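Local coordinates for protein TlmII (Streptoalloteichus hindustanus, PDB 4HVM) that takes part in tallysomycin biosynthesis as a protein of the nonribosomal peptide synthetase condensation family, and probably binds phosphopantetheine, at residues 21-26 with 141-146; 63-68 with 76-81; 171-176 with 294-299. All blocks are in the same frame, centred on the assembly; numbering follows the deposited sequence.

How the contacts relate
The three contacts lie next to one another, their centres about 11 to 13 Å apart. Contact 1 is a surface contact, contact 2 is partly buried, and contact 3 is buried. Contacts 1 and 3 are made mostly by apolar atoms. Contact 2 is different: main-chain, arginine and water bonds hold its polar side, and an apolar patch packs beside them. Asp146 of contact 1 ties its loop to contact 3 by probable hydrogen bonds to Leu296 N and Thr297 OG1. Leu65 of contact 2 packs on Leu144, Gly294 and Phe173, touching both other contacts. Helix 18-27 supplies one side of contact 1, and its Gln20 also touches Pro295 and Met78.

Contact 1: residues 21-26 with 141-146; sequences RGAWRW and HQMLLD
Selenomethionine Met143 reaches helix 18-27 at Ala23 and Trp24, from a loop at the place of the HHxxxDG motif of condensation domains. Here that loop begins HQMLLD, with Gln142 probably standing where the second histidine is usual. That histidine is the one generally linked to catalysis in the family.

The apolar contacts centre on Met143. Met143 CG lies 4.0 Å from Ala23 CB. Its chain runs straight as far as SE and then bends at chi3 (51°). Met143 SE meets Trp24 CE3 at 3.8 Å, and Met143 CE turns to Trp24 CB. The sulfur position holds selenium and approaches the indole obliquely, as a Met-aromatic contact. Leu76 and Phe70 pack on Met143 as well, which places it between the helix and the small antiparallel sheet.

The amide of Gln142 supplies the other contacts to the helix. Gln142 NE2 lies 3.9 Å from Ala23 CB. Gln142 OE1 comes to the edge of the Trp26 ring, near its plane, 3.7 Å from Trp26 CZ2. The ring and amide planes are 67° apart. These are van der Waals contacts.

Polar bonds act within the loop and around it. Met143 O accepts from Gln20 NE2 of the same helix. Asp146 caps the next helix, and its OD2 forms a salt bridge with Arg284, much as the motif aspartate pairs with an arginine in relatives. The main chain helps to hold the imidazole's rotation: Met143 N donates to His141 ND1, 3.1 Å away and in the ring plane.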
loop_
_atom_site.group_PDB
_atom_site.type_symbol
_atom_site.label_atom_id
_atom_site.label_comp_id
_atom_site.label_asym_id
_atom_site.label_seq_id
_atom_site.Cartn_x
_atom_site.Cartn_y
_atom_site.Cartn_z
ATOM N N ARG A 21 -11.124 -1.699 11.771
ATOM C CA ARG A 21 -12.388 -2.427 11.736
ATOM C C ARG A 21 -12.714 -2.888 10.317
ATOM O O ARG A 21 -13.137 -4.025 10.104
ATOM C CB ARG A 21 -13.525 -1.552 12.273
ATOM C CG ARG A 21 -13.881 -1.806 13.734
ATOM C CD ARG A 21 -14.988 -0.875 14.228
ATOM N NE ARG A 21 -14.464 0.417 14.670
ATOM C CZ ARG A 21 -14.738 1.585 14.094
ATOM N NH1 ARG A 21 -15.546 1.640 13.044
ATOM N NH2 ARG A 21 -14.208 2.702 14.575
ATOM N N GLY A 22 -12.509 -1.996 9.353
ATOM C CA GLY A 22 -12.796 -2.290 7.961
ATOM C C GLY A 22 -11.946 -3.402 7.380
ATOM O O GLY A 22 -12.471 -4.331 6.766
ATOM N N ALA A 23 -10.633 -3.311 7.567
ATOM C CA ALA A 23 -9.715 -4.323 7.057
ATOM C C ALA A 23 -9.950 -5.676 7.720
ATOM O O ALA A 23 -9.783 -6.724 7.096
ATOM C CB ALA A 23 -8.279 -3.879 7.261
ATOM N N TRP A 24 -10.343 -5.645 8.990
ATOM C CA TRP A 24 -10.574 -6.865 9.756
ATOM C C TRP A 24 -11.752 -7.665 9.206
ATOM O O TRP A 24 -11.851 -8.868 9.440
ATOM C CB TRP A 24 -10.797 -6.532 11.234
ATOM C CG TRP A 24 -10.952 -7.732 12.123
ATOM C CD1 TRP A 24 -12.043 -8.060 12.875
ATOM C CD2 TRP A 24 -9.982 -8.760 12.353
ATOM N NE1 TRP A 24 -11.812 -9.228 13.561
ATOM C CE2 TRP A 24 -10.554 -9.679 13.256
ATOM C CE3 TRP A 24 -8.686 -8.994 11.882
ATOM C CZ2 TRP A 24 -9.875 -10.814 13.697
ATOM C CZ3 TRP A 24 -8.014 -10.121 12.320
ATOM C CH2 TRP A 24 -8.608 -11.017 13.218
ATOM N N ARG A 25 -12.636 -6.994 8.473
ATOM C CA ARG A 25 -13.801 -7.658 7.897
ATOM C C ARG A 25 -13.420 -8.711 6.860
ATOM O O ARG A 25 -14.077 -9.747 6.753
ATOM C CB ARG A 25 -14.771 -6.639 7.291
ATOM C CG ARG A 25 -15.542 -5.834 8.323
ATOM C CD ARG A 25 -16.612 -4.960 7.678
ATOM N NE ARG A 25 -17.450 -4.296 8.678
ATOM C CZ ARG A 25 -17.240 -3.067 9.145
ATOM N NH1 ARG A 25 -16.220 -2.347 8.700
ATOM N NH2 ARG A 25 -18.054 -2.554 10.059
ATOM N N TRP A 26 -12.355 -8.451 6.106
ATOM C CA TRP A 26 -11.904 -9.389 5.082
ATOM C C TRP A 26 -10.647 -10.155 5.500
ATOM O O TRP A 26 -10.424 -11.277 5.052
ATOM C CB TRP A 26 -11.674 -8.672 3.745
ATOM C CG TRP A 26 -10.454 -7.797 3.712
ATOM C CD1 TRP A 26 -10.355 -6.509 4.156
ATOM C CD2 TRP A 26 -9.163 -8.142 3.197
ATOM N NE1 TRP A 26 -9.080 -6.034 3.958
ATOM C CE2 TRP A 26 -8.329 -7.018 3.368
ATOM C CE3 TRP A 26 -8.630 -9.293 2.609
ATOM C CZ2 TRP A 26 -6.990 -7.013 2.972
ATOM C CZ3 TRP A 26 -7.303 -9.286 2.220
ATOM C CH2 TRP A 26 -6.499 -8.155 2.400
ATOM N N HIS A 141 1.955 -6.149 10.050
ATOM C CA HIS A 141 0.533 -6.293 9.775
ATOM C C HIS A 141 -0.004 -4.945 9.304
ATOM O O HIS A 141 0.330 -3.906 9.877
ATOM C CB HIS A 141 -0.180 -6.731 11.053
ATOM C CG HIS A 141 -1.546 -7.299 10.830
ATOM N ND1 HIS A 141 -2.628 -6.521 10.479
ATOM C CD2 HIS A 141 -2.008 -8.567 10.929
ATOM C CE1 HIS A 141 -3.697 -7.288 10.364
ATOM N NE2 HIS A 141 -3.348 -8.534 10.630
ATOM N N GLN A 142 -0.833 -4.961 8.266
ATOM C CA GLN A 142 -1.307 -3.724 7.646
ATOM C C GLN A 142 -2.280 -2.937 8.525
ATOM O O GLN A 142 -2.572 -1.775 8.246
ATOM C CB GLN A 142 -1.954 -4.010 6.289
ATOM C CG GLN A 142 -3.249 -4.798 6.378
ATOM C CD GLN A 142 -4.075 -4.707 5.112
ATOM O OE1 GLN A 142 -3.855 -5.453 4.157
ATOM N NE2 GLN A 142 -5.035 -3.787 5.097
HETATM N N MSE A 143 -2.783 -3.574 9.578
HETATM C CA MSE A 143 -3.691 -2.910 10.509
HETATM C C MSE A 143 -2.925 -2.146 11.585
HETATM O O MSE A 143 -3.520 -1.543 12.479
HETATM C CB MSE A 143 -4.637 -3.922 11.155
HETATM C CG MSE A 143 -5.722 -4.433 10.227
HETATM SE SE MSE A 143 -6.896 -5.723 11.086
HETATM C CE MSE A 143 -7.337 -4.703 12.682
ATOM N N LEU A 144 -1.601 -2.189 11.496
ATOM C CA LEU A 144 -0.743 -1.439 12.401
ATOM C C LEU A 144 0.045 -0.389 11.634
ATOM O O LEU A 144 0.121 0.763 12.047
ATOM C CB LEU A 144 0.221 -2.372 13.137
ATOM C CG LEU A 144 -0.383 -3.322 14.173
ATOM C CD1 LEU A 144 0.712 -3.964 15.004
ATOM C CD2 LEU A 144 -1.372 -2.589 15.063
ATOM N N LEU A 145 0.628 -0.797 10.511
ATOM C CA LEU A 145 1.438 0.101 9.697
ATOM C C LEU A 145 0.997 0.083 8.237
ATOM O O LEU A 145 0.923 -0.979 7.620
ATOM C CB LEU A 145 2.911 -0.298 9.787
ATOM C CG LEU A 145 3.507 -0.428 11.189
ATOM C CD1 LEU A 145 4.970 -0.834 11.113
ATOM C CD2 LEU A 145 3.351 0.868 11.960
ATOM N N ASP A 146 0.703 1.258 7.688
ATOM C CA ASP A 146 0.435 1.379 6.262
ATOM C C ASP A 146 1.745 1.594 5.502
ATOM O O ASP A 146 2.826 1.496 6.086
ATOM C CB ASP A 146 -0.571 2.500 5.972
ATOM C CG ASP A 146 -0.175 3.832 6.590
ATOM O OD1 ASP A 146 0.992 3.998 7.001
ATOM O OD2 ASP A 146 -1.047 4.727 6.656
#

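Contact 2: residues 63-68 with 76-81; sequences FPLLRV and LWMRTR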
loop_
_atom_site.group_PDB
_atom_site.type_symbol
_atom_site.label_atom_id
_atom_site.label_comp_id
_atom_site.label_asym_id
_atom_site.label_seq_id
_atom_site.Cartn_x
_atom_site.Cartn_y
_atom_site.Cartn_z
ATOM N N PHE A 63 7.001 3.386 20.592
ATOM C CA PHE A 63 5.748 3.290 19.849
ATOM C C PHE A 63 4.930 2.082 20.292
ATOM O O PHE A 63 5.054 1.003 19.715
ATOM C CB PHE A 63 6.014 3.185 18.346
ATOM C CG PHE A 63 6.522 4.453 17.724
ATOM C CD1 PHE A 63 5.685 5.545 17.558
ATOM C CD2 PHE A 63 7.830 4.543 17.279
ATOM C CE1 PHE A 63 6.150 6.708 16.975
ATOM C CE2 PHE A 63 8.299 5.701 16.694
ATOM C CZ PHE A 63 7.460 6.785 16.541
ATOM N N PRO A 64 4.074 2.263 21.307
ATOM C CA PRO A 64 3.237 1.170 21.826
ATOM C C PRO A 64 2.337 0.534 20.771
ATOM O O PRO A 64 1.865 -0.587 20.974
ATOM C CB PRO A 64 2.393 1.851 22.909
ATOM C CG PRO A 64 2.494 3.329 22.618
ATOM C CD PRO A 64 3.853 3.523 22.034
ATOM N N LEU A 65 2.113 1.233 19.662
ATOM C CA LEU A 65 1.302 0.691 18.578
ATOM C C LEU A 65 1.959 -0.542 17.968
ATOM O O LEU A 65 1.281 -1.482 17.559
ATOM C CB LEU A 65 1.073 1.746 17.495
ATOM C CG LEU A 65 0.372 1.250 16.228
ATOM C CD1 LEU A 65 -1.035 0.773 16.542
ATOM C CD2 LEU A 65 0.351 2.322 15.158
ATOM N N LEU A 66 3.285 -0.532 17.910
ATOM C CA LEU A 66 4.025 -1.643 17.334
ATOM C C LEU A 66 3.877 -2.905 18.181
ATOM O O LEU A 66 4.028 -4.018 17.680
ATOM C CB LEU A 66 5.499 -1.276 17.190
ATOM C CG LEU A 66 5.801 -0.015 16.385
ATOM C CD1 LEU A 66 7.299 0.240 16.338
ATOM C CD2 LEU A 66 5.232 -0.122 14.981
ATOM N N ARG A 67 3.584 -2.721 19.464
ATOM C CA ARG A 67 3.437 -3.837 20.389
ATOM C C ARG A 67 1.967 -4.168 20.627
ATOM O O ARG A 67 1.592 -4.606 21.714
ATOM C CB ARG A 67 4.120 -3.506 21.718
ATOM C CG ARG A 67 5.631 -3.384 21.622
ATOM C CD ARG A 67 6.256 -2.961 22.943
ATOM N NE ARG A 67 6.144 -1.524 23.175
ATOM C CZ ARG A 67 5.411 -0.971 24.138
ATOM N NH1 ARG A 67 4.720 -1.735 24.973
ATOM N NH2 ARG A 67 5.375 0.346 24.270
ATOM N N VAL A 68 1.139 -3.963 19.609
ATOM C CA VAL A 68 -0.300 -4.140 19.762
ATOM C C VAL A 68 -0.822 -5.441 19.156
ATOM O O VAL A 68 -0.489 -5.795 18.025
ATOM C CB VAL A 68 -1.070 -2.932 19.173
ATOM C CG1 VAL A 68 -2.494 -3.316 18.800
ATOM C CG2 VAL A 68 -1.054 -1.772 20.160
ATOM N N LEU A 76 -13.928 -5.160 17.921
ATOM C CA LEU A 76 -12.480 -5.241 17.752
ATOM C C LEU A 76 -11.767 -4.296 18.714
ATOM O O LEU A 76 -12.129 -3.125 18.825
ATOM C CB LEU A 76 -12.095 -4.907 16.311
ATOM C CG LEU A 76 -10.655 -5.209 15.888
ATOM C CD1 LEU A 76 -10.322 -6.694 16.016
ATOM C CD2 LEU A 76 -10.422 -4.730 14.469
ATOM N N TRP A 77 -10.751 -4.808 19.401
ATOM C CA TRP A 77 -10.047 -4.028 20.415
ATOM C C TRP A 77 -8.532 -4.142 20.278
ATOM O O TRP A 77 -8.017 -5.126 19.748
ATOM C CB TRP A 77 -10.472 -4.471 21.816
ATOM C CG TRP A 77 -11.946 -4.383 22.057
ATOM C CD1 TRP A 77 -12.886 -5.310 21.717
ATOM C CD2 TRP A 77 -12.651 -3.311 22.697
ATOM N NE1 TRP A 77 -14.134 -4.881 22.103
ATOM C CE2 TRP A 77 -14.017 -3.658 22.708
ATOM C CE3 TRP A 77 -12.259 -2.093 23.261
ATOM C CZ2 TRP A 77 -14.994 -2.831 23.258
ATOM C CZ3 TRP A 77 -13.232 -1.272 23.809
ATOM C CH2 TRP A 77 -14.583 -1.645 23.803
HETATM N N MSE A 78 -7.823 -3.125 20.758
HETATM C CA MSE A 78 -6.363 -3.140 20.742
HETATM C C MSE A 78 -5.800 -3.421 22.133
HETATM O O MSE A 78 -6.314 -2.926 23.134
HETATM C CB MSE A 78 -5.808 -1.825 20.185
HETATM C CG MSE A 78 -5.778 -1.764 18.667
HETATM SE SE MSE A 78 -5.339 0.000 17.968
HETATM C CE MSE A 78 -3.727 0.381 18.982
ATOM N N ARG A 79 -4.741 -4.221 22.180
ATOM C CA ARG A 79 -4.128 -4.623 23.439
ATOM C C ARG A 79 -2.621 -4.416 23.357
ATOM O O ARG A 79 -1.966 -4.956 22.465
ATOM C CB ARG A 79 -4.441 -6.095 23.710
ATOM C CG ARG A 79 -3.918 -6.647 25.027
ATOM C CD ARG A 79 -4.142 -8.157 25.103
ATOM N NE ARG A 79 -3.956 -8.686 26.453
ATOM C CZ ARG A 79 -4.919 -8.751 27.370
ATOM N NH1 ARG A 79 -6.141 -8.315 27.087
ATOM N NH2 ARG A 79 -4.662 -9.249 28.573
ATOM N N THR A 80 -2.069 -3.635 24.279
ATOM C CA THR A 80 -0.648 -3.308 24.223
ATOM C C THR A 80 0.210 -4.319 24.972
ATOM O O THR A 80 0.154 -4.417 26.196
ATOM C CB THR A 80 -0.367 -1.897 24.756
ATOM O OG1 THR A 80 -1.168 -0.950 24.040
ATOM C CG2 THR A 80 1.099 -1.550 24.571
ATOM N N ARG A 81 1.004 -5.067 24.215
ATOM C CA ARG A 81 1.897 -6.071 24.771
ATOM C C ARG A 81 3.052 -5.393 25.501
ATOM O O ARG A 81 3.609 -4.407 25.017
ATOM C CB ARG A 81 2.421 -6.956 23.641
ATOM C CG ARG A 81 2.924 -8.322 24.059
ATOM C CD ARG A 81 3.249 -9.178 22.835
ATOM N NE ARG A 81 4.276 -8.575 21.984
ATOM C CZ ARG A 81 4.032 -7.937 20.842
ATOM N NH1 ARG A 81 2.787 -7.813 20.396
ATOM N NH2 ARG A 81 5.035 -7.422 20.141
HETATM O O HOH W 1 5.471 -6.106 17.266
HETATM O O HOH W 2 2.442 -6.505 17.476
#
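Arg67 lays its side chain along the carbonyl of Arg81, with CB and CD both near Arg81 O. A bend at chi3 (-80°) then brings Arg67 NH1 to that oxygen at 2.9 Å, slightly tilted from the carbonyl plane. NE and NH2 bond Leu60 O and Asp61 O, so one guanidinium joins three carbonyls. Without the guanidinium, as with an alanine here, the Arg81 carbonyl and the last turn of helix 49-62 would probably lose the donor they share.

Arg81 N donates to Arg67 O at 2.6 Å, and Val68 CA makes a CA-H...O contact with Arg79 O at 3.3 Å. Val68 and Thr80 form a non-hydrogen-bonded antiparallel pair. Selenomethionine Met78 packs its CE on Val68 CG2 at 3.6 Å and on Leu65 CD1 at 3.7 Å.

The Arg81 guanidinium folds back beside Arg67. Two waters in its plane accept from it; both could donate to Leu66 O, and the one on NH1 to Val68 O, though not all these bonds need form. Asn69, Asn83 and Ala84 accept further bonds.

The turn after helix 49-62 runs into strand 68-72, which forms a beta hairpin with strand 76-80; that strand lies between 68-72 and 13-15.

Contact 3: residues 171-176 with 294-299; sequences RDFAEV and GPLTDR
Gly294 lies against the Phe173 ring obliquely, with a backbone shape that suits glycine alone. Its phi is 158°, where a CB would press on the preceding carbonyl O and on Phe173 CD1. Gly294 CA lies 4.1 Å from Phe173 CD1.

Pro295 makes the main contact. Its CD sits over one face of the Phe173 ring, 4.0 Å from the ring centroid and 24° off the normal, a CH-pi contact. Shifted toward the rim, Pro295 CD is closest to Phe173 CE1, at 3.7 Å. Pro295 CG meets Phe173 CZ at 3.8 Å. Phe173 CG stands anti to its own backbone nitrogen (chi1 177°), which swings the ring out to the proline.

Segment 294-299 probably stands where relatives have the (I/V)GxFxNT motif; here the glycine is kept but Leu296, Asp298 and Arg299 take the places of its Phe, Asn and Thr. It leads into strand 297-305, an outermost strand of the six-stranded sheet, and so ties the loop before helix 185-198 to it.

Leu296 comes to the Phe173 ring from its edge, with Leu296 CD2 4.3 Å from Phe173 CE1. Its CD1 makes a looser contact with Val176 CG2.

Within the loop, Asp172 OD1 accepts from Ala174 N at 3.1 Å, an Asx turn. Arg171 NE makes a salt bridge with Glu175 OE1 at 2.9 Å, and Val176 CG1 lies over the centre of the Arg171 guanidinium.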
loop_
_atom_site.group_PDB
_atom_site.type_symbol
_atom_site.label_atom_id
_atom_site.label_comp_id
_atom_site.label_asym_id
_atom_site.label_seq_id
_atom_site.Cartn_x
_atom_site.Cartn_y
_atom_site.Cartn_z
ATOM N N ARG A 171 3.407 11.956 16.276
ATOM C CA ARG A 171 2.103 12.017 16.923
ATOM C C ARG A 171 1.572 10.606 17.144
ATOM O O ARG A 171 1.462 9.828 16.197
ATOM C CB ARG A 171 1.126 12.810 16.056
ATOM C CG ARG A 171 -0.220 13.072 16.704
ATOM C CD ARG A 171 -1.136 13.815 15.748
ATOM N NE ARG A 171 -2.417 14.163 16.353
ATOM C CZ ARG A 171 -3.465 14.615 15.672
ATOM N NH1 ARG A 171 -3.391 14.766 14.355
ATOM N NH2 ARG A 171 -4.590 14.910 16.308
ATOM N N ASP A 172 1.245 10.282 18.393
ATOM C CA ASP A 172 0.760 8.949 18.744
ATOM C C ASP A 172 -0.575 8.659 18.059
ATOM O O ASP A 172 -1.435 9.534 17.955
ATOM C CB ASP A 172 0.634 8.810 20.267
ATOM C CG ASP A 172 0.597 7.358 20.730
ATOM O OD1 ASP A 172 0.012 6.507 20.022
ATOM O OD2 ASP A 172 1.155 7.068 21.810
ATOM N N PHE A 173 -0.733 7.424 17.590
ATOM C CA PHE A 173 -1.943 7.007 16.894
ATOM C C PHE A 173 -3.160 7.033 17.809
ATOM O O PHE A 173 -4.293 7.124 17.343
ATOM C CB PHE A 173 -1.763 5.607 16.306
ATOM C CG PHE A 173 -2.995 5.069 15.634
ATOM C CD1 PHE A 173 -3.370 5.531 14.385
ATOM C CD2 PHE A 173 -3.775 4.104 16.248
ATOM C CE1 PHE A 173 -4.498 5.043 13.762
ATOM C CE2 PHE A 173 -4.907 3.610 15.629
ATOM C CZ PHE A 173 -5.269 4.082 14.383
ATOM N N ALA A 174 -2.915 6.956 19.111
ATOM C CA ALA A 174 -3.982 6.968 20.102
ATOM C C ALA A 174 -4.841 8.231 20.000
ATOM O O ALA A 174 -6.033 8.215 20.311
ATOM C CB ALA A 174 -3.395 6.835 21.494
ATOM N N GLU A 175 -4.230 9.324 19.556
ATOM C CA GLU A 175 -4.932 10.598 19.443
ATOM C C GLU A 175 -5.930 10.607 18.288
ATOM O O GLU A 175 -6.875 11.396 18.287
ATOM C CB GLU A 175 -3.939 11.751 19.275
ATOM C CG GLU A 175 -2.946 11.906 20.416
ATOM C CD GLU A 175 -2.042 13.115 20.242
ATOM O OE1 GLU A 175 -2.253 13.886 19.280
ATOM O OE2 GLU A 175 -1.121 13.292 21.070
ATOM N N VAL A 176 -5.718 9.732 17.308
ATOM C CA VAL A 176 -6.568 9.699 16.119
ATOM C C VAL A 176 -7.232 8.341 15.900
ATOM O O VAL A 176 -7.792 8.083 14.836
ATOM C CB VAL A 176 -5.781 10.084 14.848
ATOM C CG1 VAL A 176 -5.271 11.512 14.952
ATOM C CG2 VAL A 176 -4.630 9.117 14.621
ATOM N N GLY A 294 0.798 4.741 11.923
ATOM C CA GLY A 294 -0.381 3.904 12.041
ATOM C C GLY A 294 -1.165 3.759 10.750
ATOM O O GLY A 294 -0.773 4.294 9.712
ATOM N N PRO A 295 -2.287 3.028 10.810
ATOM C CA PRO A 295 -3.152 2.818 9.646
ATOM C C PRO A 295 -4.003 4.042 9.320
ATOM O O PRO A 295 -5.042 4.259 9.945
ATOM C CB PRO A 295 -4.046 1.657 10.084
ATOM C CG PRO A 295 -4.110 1.775 11.568
ATOM C CD PRO A 295 -2.775 2.312 12.003
ATOM N N LEU A 296 -3.566 4.825 8.338
ATOM C CA LEU A 296 -4.298 6.010 7.911
ATOM C C LEU A 296 -4.394 6.087 6.385
ATOM O O LEU A 296 -4.581 7.161 5.814
ATOM C CB LEU A 296 -3.645 7.272 8.479
ATOM C CG LEU A 296 -3.815 7.472 9.988
ATOM C CD1 LEU A 296 -3.101 8.729 10.441
ATOM C CD2 LEU A 296 -5.288 7.529 10.369
ATOM N N THR A 297 -4.263 4.937 5.732
ATOM C CA THR A 297 -4.365 4.866 4.282
ATOM C C THR A 297 -5.604 4.070 3.898
ATOM O O THR A 297 -5.844 2.985 4.428
ATOM C CB THR A 297 -3.122 4.207 3.655
ATOM O OG1 THR A 297 -1.947 4.935 4.035
ATOM C CG2 THR A 297 -3.239 4.191 2.139
ATOM N N ASP A 298 -6.393 4.619 2.981
ATOM C CA ASP A 298 -7.621 3.973 2.545
ATOM C C ASP A 298 -7.720 3.968 1.024
ATOM O O ASP A 298 -7.042 4.739 0.347
ATOM C CB ASP A 298 -8.830 4.684 3.148
ATOM C CG ASP A 298 -10.100 3.864 3.049
ATOM O OD1 ASP A 298 -10.017 2.617 2.984
ATOM O OD2 ASP A 298 -11.186 4.475 3.048
ATOM N N ARG A 299 -8.568 3.092 0.493
ATOM C CA ARG A 299 -8.758 2.981 -0.948
ATOM C C ARG A 299 -10.002 3.733 -1.419
ATOM O O ARG A 299 -11.051 3.681 -0.776
ATOM C CB ARG A 299 -8.850 1.509 -1.355
ATOM C CG ARG A 299 -7.530 0.764 -1.284
ATOM C CD ARG A 299 -7.726 -0.724 -1.536
ATOM N NE ARG A 299 -8.370 -1.391 -0.408
ATOM C CZ ARG A 299 -8.694 -2.680 -0.384
ATOM N NH1 ARG A 299 -8.442 -3.451 -1.434
ATOM N NH2 ARG A 299 -9.273 -3.198 0.691
#